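Local coordinates for protein xyloglucan-specific endo-beta-1,4-glucanase BoGH9A (Bacteroides ovatus, PDB 6DHT) that cleaves the beta-1,4-glucan backbone of xyloglucans internally, with xyloglucan oligosaccharides as products, as a family 9 glycoside hydrolase, at residues Asp339-Phe351 with Trp375-Leu387. Sequence-based numbering, arbitrary orientation.
Sequences DDEFFWAASELYF and WGNTFALGIFAWL. With CA (calcium ion), chain C.
Asp340, Glu341 and Gly376 close on one calcium ion from both segments: each carboxylate binds it through both oxygens, Glu341 through a chain bent at its second torsion, and Gly376 gives its carbonyl O at 2.4 Å. A water, Asp335 and His337 complete the shell; the cation probably offsets the repulsion between oxygens as close as Asp340 OD2 and Glu341 OE2, 3.0 Å apart. Asp340 OD2 also takes the N-H of Thr378, 2.8 Å from Thr378 N and nearly straight (166°), met on the anti side and somewhat out of the carboxylate plane. One short acid thus serves both the metal and the start of helix 379-386. A chi1 of 50° turns the Asp340 carboxylate to the calcium and to Thr378, while Asp340 CB sits over the centre of the Phe379 ring, 3.5 Å from its centroid.

Farther along, the helices run nearly parallel, the axes of 339-351 and 379-386 coming within 7.8 Å at 25°. At Gly382 no side chain intervenes, and Gly382 CA comes within 4.2 Å of Trp344 CA; the Phe343 ring lies as a knob among Phe379, Gly382, Ile383 and Trp386. On the other flank Leu381 CD1 lies over the six-membered ring of Trp344, while that indole's NE1 bonds Glu348 OE2; Glu348 OE1 pairs with Arg280. Trp386 NE1 donates a hydrogen bond to Ser347 OG (2.8 Å), a small hydroxyl that in turn donates to Phe343 O. Phe351 meets the Trp386 face edge-to-face, Phe351 CZ 3.6 Å from Trp386 CD2.

The pair belongs to the (alpha/alpha)6 barrel of family 9 catalytic domains. Helix 265-281 backs Trp344 and Glu341, helix 356-364 covers Ser347 and Tyr350, and helix 176-192 packs against Leu381 and Trp375.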
ATOM      1  N   ASP A 339     -13.780   8.369 -14.216  1.00 21.03           N
ATOM      2  CA  ASP A 339     -14.637   7.209 -14.506  1.00 22.51           C
ATOM      3  C   ASP A 339     -14.380   6.070 -13.524  1.00 19.54           C
ATOM      4  O   ASP A 339     -15.324   5.406 -13.069  1.00 20.00           O
ATOM      5  CB  ASP A 339     -14.415   6.678 -15.929  1.00 24.38           C
ATOM      6  CG  ASP A 339     -15.111   7.520 -16.998  1.00 33.55           C
ATOM      7  OD1 ASP A 339     -15.878   8.441 -16.648  1.00 31.76           O
ATOM      8  OD2 ASP A 339     -14.900   7.235 -18.197  1.00 34.37           O
ATOM      9  N   ASP A 340     -13.106   5.846 -13.206  1.00 20.21           N
ATOM     10  CA  ASP A 340     -12.744   4.726 -12.327  1.00 17.85           C
ATOM     11  C   ASP A 340     -13.220   4.931 -10.894  1.00 18.16           C
ATOM     12  O   ASP A 340     -13.631   3.976 -10.223  1.00 17.41           O
ATOM     13  CB  ASP A 340     -11.237   4.448 -12.362  1.00 17.63           C
ATOM     14  CG  ASP A 340     -10.389   5.699 -12.161  1.00 21.17           C
ATOM     15  OD1 ASP A 340     -10.349   6.561 -13.070  1.00 21.57           O
ATOM     16  OD2 ASP A 340      -9.722   5.822 -11.107  1.00 20.13           O
ATOM     17  N   GLU A 341     -13.207   6.175 -10.422  1.00 17.91           N
ATOM     18  CA  GLU A 341     -13.715   6.495  -9.099  1.00 17.58           C
ATOM     19  C   GLU A 341     -15.254   6.354  -9.094  1.00 17.89           C
ATOM     20  O   GLU A 341     -15.836   5.886  -8.124  1.00 17.42           O
ATOM     21  CB  GLU A 341     -13.265   7.903  -8.661  1.00 18.55           C
ATOM     22  CG  GLU A 341     -11.759   8.032  -8.315  1.00 17.03           C
ATOM     23  CD  GLU A 341     -10.849   8.198  -9.518  1.00 19.13           C
ATOM     24  OE1 GLU A 341     -11.345   8.292 -10.664  1.00 20.28           O
ATOM     25  OE2 GLU A 341      -9.608   8.230  -9.332  1.00 19.04           O
ATOM     26  N   PHE A 342     -15.913   6.778 -10.174  1.00 19.00           N
ATOM     27  CA  PHE A 342     -17.350   6.543 -10.297  1.00 18.06           C
ATOM     28  C   PHE A 342     -17.637   5.031 -10.267  1.00 15.89           C
ATOM     29  O   PHE A 342     -18.540   4.577  -9.566  1.00 17.54           O
ATOM     30  CB  PHE A 342     -17.905   7.182 -11.586  1.00 20.08           C
ATOM     31  CG  PHE A 342     -18.346   8.623 -11.424  1.00 19.78           C
ATOM     32  CD1 PHE A 342     -19.450   8.929 -10.658  1.00 22.63           C
ATOM     33  CD2 PHE A 342     -17.654   9.640 -12.036  1.00 21.32           C
ATOM     34  CE1 PHE A 342     -19.871  10.233 -10.507  1.00 23.94           C
ATOM     35  CE2 PHE A 342     -18.076  10.962 -11.894  1.00 21.03           C
ATOM     36  CZ  PHE A 342     -19.188  11.244 -11.117  1.00 22.22           C
ATOM     37  N   PHE A 343     -16.814   4.252 -10.970  1.00 17.44           N
ATOM     38  CA  PHE A 343     -17.023   2.799 -11.003  1.00 18.97           C
ATOM     39  C   PHE A 343     -16.874   2.183  -9.628  1.00 15.49           C
ATOM     40  O   PHE A 343     -17.707   1.389  -9.182  1.00 15.93           O
ATOM     41  CB  PHE A 343     -16.056   2.131 -11.965  1.00 19.22           C
ATOM     42  CG  PHE A 343     -16.137   0.638 -11.957  1.00 17.55           C
ATOM     43  CD1 PHE A 343     -17.229   0.013 -12.516  1.00 19.84           C
ATOM     44  CD2 PHE A 343     -15.124  -0.146 -11.418  1.00 18.01           C
ATOM     45  CE1 PHE A 343     -17.326  -1.352 -12.534  1.00 17.38           C
ATOM     46  CE2 PHE A 343     -15.221  -1.515 -11.434  1.00 17.08           C
ATOM     47  CZ  PHE A 343     -16.323  -2.125 -11.995  1.00 16.93           C
ATOM     48  N   TRP A 344     -15.797   2.549  -8.943  1.00 15.88           N
ATOM     49  CA  TRP A 344     -15.549   1.993  -7.613  1.00 15.37           C
ATOM     50  C   TRP A 344     -16.653   2.416  -6.629  1.00 13.98           C
ATOM     51  O   TRP A 344     -17.250   1.574  -5.941  1.00 14.58           O
ATOM     52  CB  TRP A 344     -14.128   2.360  -7.116  1.00 14.40           C
ATOM     53  CG  TRP A 344     -13.856   1.878  -5.734  1.00 12.58           C
ATOM     54  CD1 TRP A 344     -14.300   0.728  -5.163  1.00 16.64           C
ATOM     55  CD2 TRP A 344     -13.120   2.571  -4.715  1.00 13.17           C
ATOM     56  NE1 TRP A 344     -13.895   0.649  -3.847  1.00 13.77           N
ATOM     57  CE2 TRP A 344     -13.143   1.757  -3.557  1.00 13.41           C
ATOM     58  CE3 TRP A 344     -12.415   3.778  -4.678  1.00 15.20           C
ATOM     59  CZ2 TRP A 344     -12.531   2.134  -2.364  1.00 12.89           C
ATOM     60  CZ3 TRP A 344     -11.793   4.146  -3.482  1.00 15.56           C
ATOM     61  CH2 TRP A 344     -11.856   3.317  -2.349  1.00 15.06           C
ATOM     62  N   ALA A 345     -16.969   3.707  -6.594  1.00 16.03           N
ATOM     63  CA  ALA A 345     -18.026   4.177  -5.715  1.00 16.28           C
ATOM     64  C   ALA A 345     -19.404   3.567  -5.992  1.00 13.19           C
ATOM     65  O   ALA A 345     -20.079   3.152  -5.078  1.00 15.32           O
ATOM     66  CB  ALA A 345     -18.131   5.708  -5.763  1.00 17.19           C
ATOM     67  N   ALA A 346     -19.797   3.534  -7.263  1.00 16.23           N
ATOM     68  CA  ALA A 346     -21.109   2.985  -7.604  1.00 17.68           C
ATOM     69  C   ALA A 346     -21.137   1.511  -7.230  1.00 16.44           C
ATOM     70  O   ALA A 346     -22.150   1.026  -6.721  1.00 17.17           O
ATOM     71  CB  ALA A 346     -21.385   3.186  -9.070  1.00 18.78           C
ATOM     72  N   SER A 347     -20.033   0.794  -7.478  1.00 14.86           N
ATOM     73  CA  SER A 347     -19.966  -0.635  -7.118  1.00 15.19           C
ATOM     74  C   SER A 347     -20.142  -0.839  -5.613  1.00 15.70           C
ATOM     75  O   SER A 347     -20.969  -1.637  -5.179  1.00 16.09           O
ATOM     76  CB  SER A 347     -18.663  -1.268  -7.595  1.00 14.58           C
ATOM     77  OG  SER A 347     -18.602  -1.297  -9.001  1.00 16.09           O
ATOM     78  N   GLU A 348     -19.407  -0.078  -4.801  1.00 15.88           N
ATOM     79  CA  GLU A 348     -19.545  -0.202  -3.368  1.00 14.28           C
ATOM     80  C   GLU A 348     -20.958   0.144  -2.917  1.00 15.27           C
ATOM     81  O   GLU A 348     -21.474  -0.494  -2.029  1.00 14.68           O
ATOM     82  CB  GLU A 348     -18.512   0.683  -2.648  1.00 15.60           C
ATOM     83  CG  GLU A 348     -17.057   0.309  -2.876  1.00 14.73           C
ATOM     84  CD  GLU A 348     -16.631  -0.985  -2.156  1.00 18.05           C
ATOM     85  OE1 GLU A 348     -17.459  -1.667  -1.486  1.00 18.07           O
ATOM     86  OE2 GLU A 348     -15.427  -1.326  -2.272  1.00 16.88           O
ATOM     87  N   LEU A 349     -21.524   1.213  -3.479  1.00 16.40           N
ATOM     88  CA  LEU A 349     -22.872   1.602  -3.087  1.00 18.35           C
ATOM     89  C   LEU A 349     -23.900   0.550  -3.487  1.00 17.39           C
ATOM     90  O   LEU A 349     -24.813   0.270  -2.733  1.00 17.93           O
ATOM     91  CB  LEU A 349     -23.225   2.979  -3.650  1.00 17.40           C
ATOM     92  CG  LEU A 349     -22.629   4.100  -2.776  1.00 17.68           C
ATOM     93  CD1 LEU A 349     -22.520   5.412  -3.524  1.00 21.90           C
ATOM     94  CD2 LEU A 349     -23.388   4.266  -1.456  1.00 20.28           C
ATOM     95  N   TYR A 350     -23.714  -0.058  -4.649  1.00 15.56           N
ATOM     96  CA  TYR A 350     -24.569  -1.178  -5.032  1.00 15.70           C
ATOM     97  C   TYR A 350     -24.481  -2.324  -4.020  1.00 17.67           C
ATOM     98  O   TYR A 350     -25.505  -2.891  -3.613  1.00 18.15           O
ATOM     99  CB  TYR A 350     -24.211  -1.685  -6.417  1.00 16.83           C
ATOM    100  CG  TYR A 350     -25.025  -2.882  -6.903  1.00 16.71           C
ATOM    101  CD1 TYR A 350     -26.416  -2.889  -6.815  1.00 17.95           C
ATOM    102  CD2 TYR A 350     -24.407  -3.984  -7.478  1.00 17.92           C
ATOM    103  CE1 TYR A 350     -27.164  -3.971  -7.275  1.00 18.89           C
ATOM    104  CE2 TYR A 350     -25.145  -5.050  -7.956  1.00 17.59           C
ATOM    105  CZ  TYR A 350     -26.523  -5.042  -7.845  1.00 20.81           C
ATOM    106  OH  TYR A 350     -27.260  -6.111  -8.316  1.00 20.33           O
ATOM    107  N   PHE A 351     -23.273  -2.703  -3.615  1.00 16.44           N
ATOM    108  CA  PHE A 351     -23.150  -3.831  -2.693  1.00 14.83           C
ATOM    109  C   PHE A 351     -23.618  -3.501  -1.282  1.00 17.47           C
ATOM    110  O   PHE A 351     -24.135  -4.366  -0.582  1.00 21.93           O
ATOM    111  CB  PHE A 351     -21.724  -4.406  -2.713  1.00 16.54           C
ATOM    112  CG  PHE A 351     -21.391  -5.069  -4.027  1.00 16.93           C
ATOM    113  CD1 PHE A 351     -22.201  -6.093  -4.523  1.00 17.44           C
ATOM    114  CD2 PHE A 351     -20.315  -4.659  -4.779  1.00 20.56           C
ATOM    115  CE1 PHE A 351     -21.934  -6.672  -5.735  1.00 20.78           C
ATOM    116  CE2 PHE A 351     -20.036  -5.242  -5.999  1.00 19.29           C
ATOM    117  CZ  PHE A 351     -20.843  -6.259  -6.475  1.00 19.47           C
ATOM    118  N   TRP A 375      -3.603   5.100  -6.566  1.00 15.55           N
ATOM    119  CA  TRP A 375      -4.429   6.136  -5.964  1.00 14.61           C
ATOM    120  C   TRP A 375      -5.364   6.845  -6.947  1.00 14.70           C
ATOM    121  O   TRP A 375      -6.458   7.239  -6.580  1.00 18.03           O
ATOM    122  CB  TRP A 375      -3.598   7.144  -5.162  1.00 17.69           C
ATOM    123  CG  TRP A 375      -2.625   7.992  -5.952  1.00 18.08           C
ATOM    124  CD1 TRP A 375      -1.289   7.790  -6.059  1.00 20.40           C
ATOM    125  CD2 TRP A 375      -2.922   9.172  -6.729  1.00 19.64           C
ATOM    126  NE1 TRP A 375      -0.720   8.785  -6.841  1.00 23.25           N
ATOM    127  CE2 TRP A 375      -1.706   9.635  -7.266  1.00 20.69           C
ATOM    128  CE3 TRP A 375      -4.091   9.878  -7.008  1.00 18.64           C
ATOM    129  CZ2 TRP A 375      -1.629  10.780  -8.080  1.00 21.19           C
ATOM    130  CZ3 TRP A 375      -4.015  11.019  -7.819  1.00 21.44           C
ATOM    131  CH2 TRP A 375      -2.793  11.444  -8.341  1.00 18.90           C
ATOM    132  N   GLY A 376      -4.919   6.992  -8.190  1.00 18.57           N
ATOM    133  CA  GLY A 376      -5.689   7.700  -9.198  1.00 20.15           C
ATOM    134  C   GLY A 376      -6.392   6.779 -10.175  1.00 18.83           C
ATOM    135  O   GLY A 376      -7.073   7.232 -11.095  1.00 20.30           O
ATOM    136  N   ASN A 377      -6.224   5.481  -9.969  1.00 19.05           N
ATOM    137  CA  ASN A 377      -6.815   4.468 -10.834  1.00 20.66           C
ATOM    138  C   ASN A 377      -7.446   3.381  -9.988  1.00 15.45           C
ATOM    139  O   ASN A 377      -6.817   2.361  -9.658  1.00 16.24           O
ATOM    140  CB  ASN A 377      -5.796   3.851 -11.780  1.00 21.06           C
ATOM    141  CG  ASN A 377      -6.424   2.750 -12.672  1.00 28.13           C
ATOM    142  OD1 ASN A 377      -7.673   2.557 -12.721  1.00 28.75           O
ATOM    143  ND2 ASN A 377      -5.560   2.016 -13.370  1.00 31.34           N
ATOM    144  N   THR A 378      -8.713   3.600  -9.659  1.00 15.93           N
ATOM    145  CA  THR A 378      -9.398   2.769  -8.681  1.00 15.38           C
ATOM    146  C   THR A 378     -10.262   1.691  -9.337  1.00 15.36           C
ATOM    147  O   THR A 378     -11.070   1.051  -8.662  1.00 16.13           O
ATOM    148  CB  THR A 378     -10.252   3.616  -7.736  1.00 18.08           C
ATOM    149  OG1 THR A 378     -11.246   4.344  -8.475  1.00 18.33           O
ATOM    150  CG2 THR A 378      -9.388   4.617  -6.996  1.00 17.43           C
ATOM    151  N   PHE A 379     -10.106   1.463 -10.639  1.00 16.41           N
ATOM    152  CA  PHE A 379     -10.894   0.396 -11.289  1.00 17.40           C
ATOM    153  C   PHE A 379     -10.732  -0.918 -10.551  1.00 15.02           C
ATOM    154  O   PHE A 379     -11.711  -1.624 -10.302  1.00 17.34           O
ATOM    155  CB  PHE A 379     -10.482   0.196 -12.750  1.00 17.31           C
ATOM    156  CG  PHE A 379     -11.182   1.113 -13.745  1.00 17.29           C
ATOM    157  CD1 PHE A 379     -12.555   1.315 -13.712  1.00 20.04           C
ATOM    158  CD2 PHE A 379     -10.456   1.715 -14.758  1.00 19.51           C
ATOM    159  CE1 PHE A 379     -13.174   2.116 -14.653  1.00 18.63           C
ATOM    160  CE2 PHE A 379     -11.079   2.533 -15.679  1.00 20.88           C
ATOM    161  CZ  PHE A 379     -12.443   2.719 -15.621  1.00 20.32           C
ATOM    162  N   ALA A 380      -9.500  -1.260 -10.209  1.00 14.18           N
ATOM    163  CA  ALA A 380      -9.256  -2.541  -9.575  1.00 16.05           C
ATOM    164  C   ALA A 380     -10.010  -2.712  -8.264  1.00 14.83           C
ATOM    165  O   ALA A 380     -10.399  -3.818  -7.911  1.00 13.66           O
ATOM    166  CB  ALA A 380      -7.745  -2.738  -9.356  1.00 14.69           C
ATOM    167  N   LEU A 381     -10.209  -1.637  -7.525  1.00 14.47           N
ATOM    168  CA  LEU A 381     -10.881  -1.756  -6.251  1.00 14.20           C
ATOM    169  C   LEU A 381     -12.347  -2.106  -6.485  1.00 14.63           C
ATOM    170  O   LEU A 381     -12.940  -2.845  -5.723  1.00 14.57           O
ATOM    171  CB  LEU A 381     -10.755  -0.476  -5.426  1.00 14.44           C
ATOM    172  CG  LEU A 381      -9.333  -0.065  -5.036  1.00 12.29           C
ATOM    173  CD1 LEU A 381      -9.414   1.134  -4.099  1.00 13.37           C
ATOM    174  CD2 LEU A 381      -8.541  -1.205  -4.443  1.00 14.21           C
ATOM    175  N   GLY A 382     -12.894  -1.573  -7.562  1.00 13.75           N
ATOM    176  CA  GLY A 382     -14.250  -1.940  -7.929  1.00 13.16           C
ATOM    177  C   GLY A 382     -14.317  -3.383  -8.383  1.00 14.11           C
ATOM    178  O   GLY A 382     -15.259  -4.127  -8.049  1.00 14.33           O
ATOM    179  N   ILE A 383     -13.324  -3.794  -9.173  1.00 13.96           N
ATOM    180  CA  ILE A 383     -13.249  -5.159  -9.675  1.00 14.72           C
ATOM    181  C   ILE A 383     -13.158  -6.137  -8.499  1.00 15.12           C
ATOM    182  O   ILE A 383     -13.866  -7.171  -8.467  1.00 13.99           O
ATOM    183  CB  ILE A 383     -12.065  -5.337 -10.646  1.00 14.61           C
ATOM    184  CG1 ILE A 383     -12.360  -4.589 -11.945  1.00 16.10           C
ATOM    185  CG2 ILE A 383     -11.790  -6.793 -10.922  1.00 16.56           C
ATOM    186  CD1 ILE A 383     -11.217  -4.514 -12.912  1.00 20.42           C
ATOM    187  N   PHE A 384     -12.317  -5.826  -7.510  1.00 14.33           N
ATOM    188  CA  PHE A 384     -12.168  -6.735  -6.390  1.00 13.64           C
ATOM    189  C   PHE A 384     -13.513  -6.944  -5.679  1.00 14.82           C
ATOM    190  O   PHE A 384     -13.827  -8.056  -5.232  1.00 14.38           O
ATOM    191  CB  PHE A 384     -11.129  -6.236  -5.359  1.00 13.37           C
ATOM    192  CG  PHE A 384      -9.705  -6.073  -5.872  1.00 14.95           C
ATOM    193  CD1 PHE A 384      -9.217  -6.743  -6.975  1.00 14.53           C
ATOM    194  CD2 PHE A 384      -8.865  -5.179  -5.222  1.00 14.15           C
ATOM    195  CE1 PHE A 384      -7.905  -6.535  -7.388  1.00 14.66           C
ATOM    196  CE2 PHE A 384      -7.561  -4.992  -5.624  1.00 14.34           C
ATOM    197  CZ  PHE A 384      -7.088  -5.666  -6.704  1.00 14.17           C
ATOM    198  N   ALA A 385     -14.298  -5.873  -5.591  1.00 13.92           N
ATOM    199  CA  ALA A 385     -15.609  -5.944  -4.952  1.00 13.84           C
ATOM    200  C   ALA A 385     -16.545  -6.888  -5.717  1.00 14.60           C
ATOM    201  O   ALA A 385     -17.161  -7.764  -5.131  1.00 17.53           O
ATOM    202  CB  ALA A 385     -16.200  -4.566  -4.850  1.00 16.47           C
ATOM    203  N   TRP A 386     -16.604  -6.734  -7.037  1.00 14.84           N
ATOM    204  CA  TRP A 386     -17.397  -7.642  -7.877  1.00 14.47           C
ATOM    205  C   TRP A 386     -16.952  -9.109  -7.803  1.00 16.19           C
ATOM    206  O   TRP A 386     -17.780 -10.010  -7.958  1.00 17.85           O
ATOM    207  CB  TRP A 386     -17.365  -7.160  -9.336  1.00 15.87           C
ATOM    208  CG  TRP A 386     -18.301  -6.015  -9.572  1.00 15.31           C
ATOM    209  CD1 TRP A 386     -18.003  -4.704  -9.569  1.00 15.38           C
ATOM    210  CD2 TRP A 386     -19.704  -6.109  -9.858  1.00 15.79           C
ATOM    211  NE1 TRP A 386     -19.134  -3.948  -9.803  1.00 15.56           N
ATOM    212  CE2 TRP A 386     -20.185  -4.805 -10.011  1.00 15.01           C
ATOM    213  CE3 TRP A 386     -20.596  -7.185 -10.003  1.00 16.30           C
ATOM    214  CZ2 TRP A 386     -21.529  -4.536 -10.275  1.00 16.04           C
ATOM    215  CZ3 TRP A 386     -21.919  -6.917 -10.282  1.00 17.59           C
ATOM    216  CH2 TRP A 386     -22.374  -5.606 -10.417  1.00 17.69           C
ATOM    217  N   LEU A 387     -15.663  -9.356  -7.563  1.00 15.36           N
ATOM    218  CA  LEU A 387     -15.114 -10.715  -7.556  1.00 17.59           C
ATOM    219  C   LEU A 387     -15.167 -11.375  -6.178  1.00 18.25           C
ATOM    220  O   LEU A 387     -14.788 -12.531  -6.032  1.00 20.86           O
ATOM    221  CB  LEU A 387     -13.665 -10.704  -8.039  1.00 19.01           C
ATOM    222  CG  LEU A 387     -13.434 -10.291  -9.485  1.00 19.32           C
ATOM    223  CD1 LEU A 387     -11.937 -10.269  -9.737  1.00 24.75           C
ATOM    224  CD2 LEU A 387     -14.131 -11.183 -10.484  1.00 25.18           C
TER
HETATM  225 CA    CA C 602      -9.105   8.225 -11.783  1.00 19.51          CA
HETATM  226  O   HOH W   1      -7.542   8.395 -13.681  1.00 26.14           O